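Local structure of Glyoxalase/bleomycin resistance protein/dioxygenase (Catenulispora acidiphila, 4G6X) at residues T30-D35 against L138-G143. The protein probably acts as a dioxygenase of the glyoxalase/bleomycin resistance protein superfamily. Residues are numbered along the deposited sequence; the frame is centred on the assembly and turned at random.
Sequences TNVFVD and LDDTCG
Cys-142 is approached by Val-34 and Asp-35 together. Val-34 CB lies 3.8 Å from Cys-142 CB, and Val-34 CG1, anti to its own carbonyl carbon (chi1 -58°), reaches Cys-142 CB at 4.0 Å; Ala-40 of helix 37-46 packs against both residues. The Asp-35 carboxylate comes alongside, with OD1 3.2 Å from Cys-142 CA and 3.4 Å from its CB, while OD2 forms a salt bridge with Lys-39. The backbones are tied by one hydrogen bond, Asp-35 N to Cys-142 O, at 3.2 Å with an N-H...O angle of 148°, its donor tilted 22° from the carbonyl plane; Lys-91 NZ also donates to this oxygen. The paired βαβββ modules of the vicinal oxygen chelate fold meet here: the C-terminal part of strand 29-34 in one sheet touches the turn between strands 134-139 and 145-150 in the other. Consecutive Asx turns shape that turn. Asp-139 OD1 accepts from Thr-141 N, and Asp-140 OD1 from Cys-142 N at 2.8 Å, each N-H arriving from above the carboxylate plane. The Val-32 and Asp-140 side chains come from opposite directions, bringing Val-32 CG1 and Asp-140 OD2 to 4.0 Å, and Tyr-44 OH is hydrogen-bonded to OD2 of this buried aspartate.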
ATOM      1  N   THR A  30       2.644  -2.525  -2.998  1.00 29.89           N
ATOM      2  CA  THR A  30       1.855  -2.226  -1.797  1.00 29.09           C
ATOM      3  C   THR A  30       1.921  -3.453  -0.916  1.00 29.62           C
ATOM      4  O   THR A  30       2.489  -4.464  -1.318  1.00 29.56           O
ATOM      5  CB  THR A  30       0.411  -1.809  -2.119  1.00 36.72           C
ATOM      6  OG1 THR A  30      -0.257  -1.261  -0.944  1.00 32.25           O
ATOM      7  CG2 THR A  30      -0.409  -2.955  -2.667  1.00 32.56           C
ATOM      8  N   ASN A  31       1.486  -3.318   0.337  1.00 28.53           N
ATOM      9  CA  ASN A  31       1.667  -4.417   1.307  1.00 32.15           C
ATOM     10  C   ASN A  31       0.496  -4.602   2.218  1.00 28.56           C
ATOM     11  O   ASN A  31      -0.242  -3.639   2.511  1.00 29.19           O
ATOM     12  CB  ASN A  31       2.924  -4.208   2.147  1.00 33.35           C
ATOM     13  CG  ASN A  31       2.848  -2.972   3.011  1.00 34.82           C
ATOM     14  OD1 ASN A  31       2.657  -1.858   2.488  1.00 38.63           O
ATOM     15  ND2 ASN A  31       2.933  -3.136   4.317  1.00 38.46           N
ATOM     16  N   VAL A  32       0.288  -5.839   2.633  1.00 27.12           N
ATOM     17  CA  VAL A  32      -0.566  -6.136   3.779  1.00 25.92           C
ATOM     18  C   VAL A  32       0.263  -6.999   4.735  1.00 26.42           C
ATOM     19  O   VAL A  32       1.059  -7.869   4.320  1.00 26.62           O
ATOM     20  CB  VAL A  32      -1.839  -6.882   3.319  1.00 29.43           C
ATOM     21  CG1 VAL A  32      -2.563  -7.560   4.462  1.00 36.90           C
ATOM     22  CG2 VAL A  32      -2.781  -5.899   2.644  1.00 31.19           C
ATOM     23  N   PHE A  33       0.082  -6.756   6.053  1.00 26.47           N
ATOM     24  CA  PHE A  33       0.705  -7.546   7.063  1.00 24.84           C
ATOM     25  C   PHE A  33      -0.162  -8.711   7.434  1.00 25.01           C
ATOM     26  O   PHE A  33      -1.295  -8.513   7.890  1.00 26.52           O
ATOM     27  CB  PHE A  33       0.941  -6.675   8.317  1.00 25.72           C
ATOM     28  CG  PHE A  33       1.975  -5.554   8.121  1.00 26.64           C
ATOM     29  CD1 PHE A  33       3.324  -5.821   8.168  1.00 30.03           C
ATOM     30  CD2 PHE A  33       1.587  -4.264   7.989  1.00 26.66           C
ATOM     31  CE1 PHE A  33       4.259  -4.818   7.991  1.00 31.42           C
ATOM     32  CE2 PHE A  33       2.517  -3.223   7.786  1.00 30.10           C
ATOM     33  CZ  PHE A  33       3.853  -3.513   7.819  1.00 30.39           C
ATOM     34  N   VAL A  34       0.359  -9.908   7.217  1.00 25.84           N
ATOM     35  CA  VAL A  34      -0.418 -11.148   7.452  1.00 24.75           C
ATOM     36  C   VAL A  34       0.171 -11.899   8.630  1.00 27.22           C
ATOM     37  O   VAL A  34       1.385 -11.932   8.863  1.00 27.38           O
ATOM     38  CB  VAL A  34      -0.469 -12.039   6.199  1.00 26.22           C
ATOM     39  CG1 VAL A  34      -1.074 -11.271   5.061  1.00 26.38           C
ATOM     40  CG2 VAL A  34       0.914 -12.531   5.779  1.00 29.98           C
ATOM     41  N   ASP A  35      -0.698 -12.550   9.380  1.00 24.98           N
ATOM     42  CA  ASP A  35      -0.223 -13.342  10.492  1.00 28.59           C
ATOM     43  C   ASP A  35       0.582 -14.598  10.106  1.00 29.57           C
ATOM     44  O   ASP A  35       1.579 -14.918  10.763  1.00 29.00           O
ATOM     45  CB  ASP A  35      -1.378 -13.682  11.412  1.00 28.16           C
ATOM     46  CG  ASP A  35      -2.423 -14.603  10.780  1.00 29.17           C
ATOM     47  OD1 ASP A  35      -2.507 -14.643   9.513  1.00 29.25           O
ATOM     48  OD2 ASP A  35      -3.185 -15.274  11.545  1.00 31.45           O
ATOM     49  N   LEU A 138     -14.419  -7.340   3.616  1.00 30.15           N
ATOM     50  CA  LEU A 138     -14.224  -8.751   3.926  1.00 31.81           C
ATOM     51  C   LEU A 138     -13.071  -8.996   4.911  1.00 30.85           C
ATOM     52  O   LEU A 138     -12.196  -8.146   5.074  1.00 29.05           O
ATOM     53  CB  LEU A 138     -14.037  -9.606   2.646  1.00 32.30           C
ATOM     54  CG  LEU A 138     -12.773  -9.318   1.811  1.00 32.51           C
ATOM     55  CD1 LEU A 138     -11.614 -10.217   2.207  1.00 33.12           C
ATOM     56  CD2 LEU A 138     -13.043  -9.568   0.328  1.00 33.62           C
ATOM     57  N   ASP A 139     -13.159 -10.148   5.600  1.00 29.60           N
ATOM     58  CA  ASP A 139     -12.106 -10.621   6.526  1.00 30.07           C
ATOM     59  C   ASP A 139     -11.116 -11.492   5.713  1.00 28.30           C
ATOM     60  O   ASP A 139     -11.512 -12.530   5.100  1.00 27.89           O
ATOM     61  CB  ASP A 139     -12.774 -11.402   7.642  1.00 30.43           C
ATOM     62  CG  ASP A 139     -11.792 -12.028   8.630  1.00 33.35           C
ATOM     63  OD1 ASP A 139     -10.575 -11.868   8.538  1.00 29.77           O
ATOM     64  OD2 ASP A 139     -12.324 -12.719   9.526  1.00 31.77           O
ATOM     65  N   ASP A 140      -9.843 -11.094   5.676  1.00 29.31           N
ATOM     66  CA  ASP A 140      -8.851 -11.881   4.953  1.00 26.22           C
ATOM     67  C   ASP A 140      -8.346 -13.142   5.632  1.00 24.05           C
ATOM     68  O   ASP A 140      -7.491 -13.853   5.069  1.00 26.68           O
ATOM     69  CB  ASP A 140      -7.673 -11.024   4.409  1.00 26.62           C
ATOM     70  CG  ASP A 140      -6.664 -10.677   5.435  1.00 31.00           C
ATOM     71  OD1 ASP A 140      -6.883 -10.904   6.640  1.00 26.71           O
ATOM     72  OD2 ASP A 140      -5.594 -10.125   5.042  1.00 27.09           O
ATOM     73  N   THR A 141      -8.851 -13.425   6.874  1.00 24.77           N
ATOM     74  CA  THR A 141      -8.427 -14.529   7.739  1.00 24.19           C
ATOM     75  C   THR A 141      -7.069 -14.341   8.405  1.00 25.60           C
ATOM     76  O   THR A 141      -6.677 -15.170   9.192  1.00 26.81           O
ATOM     77  CB  THR A 141      -8.508 -15.952   7.118  1.00 27.94           C
ATOM     78  OG1 THR A 141      -7.464 -16.200   6.163  1.00 29.96           O
ATOM     79  CG2 THR A 141      -9.886 -16.173   6.429  1.00 29.73           C
ATOM     80  N   CYS A 142      -6.362 -13.288   7.999  1.00 25.56           N
ATOM     81  CA  CYS A 142      -4.966 -13.046   8.347  1.00 27.45           C
ATOM     82  C   CYS A 142      -4.775 -11.852   9.308  1.00 28.04           C
ATOM     83  O   CYS A 142      -3.642 -11.380   9.458  1.00 25.96           O
ATOM     84  CB  CYS A 142      -4.105 -12.803   7.101  1.00 26.62           C
ATOM     85  SG  CYS A 142      -4.123 -14.233   5.982  1.00 30.56           S
ATOM     86  N   GLY A 143      -5.855 -11.358   9.911  1.00 26.05           N
ATOM     87  CA  GLY A 143      -5.846 -10.221  10.801  1.00 27.42           C
ATOM     88  C   GLY A 143      -6.216  -8.867  10.196  1.00 24.97           C
ATOM     89  O   GLY A 143      -6.109  -7.843  10.868  1.00 26.92           O
TER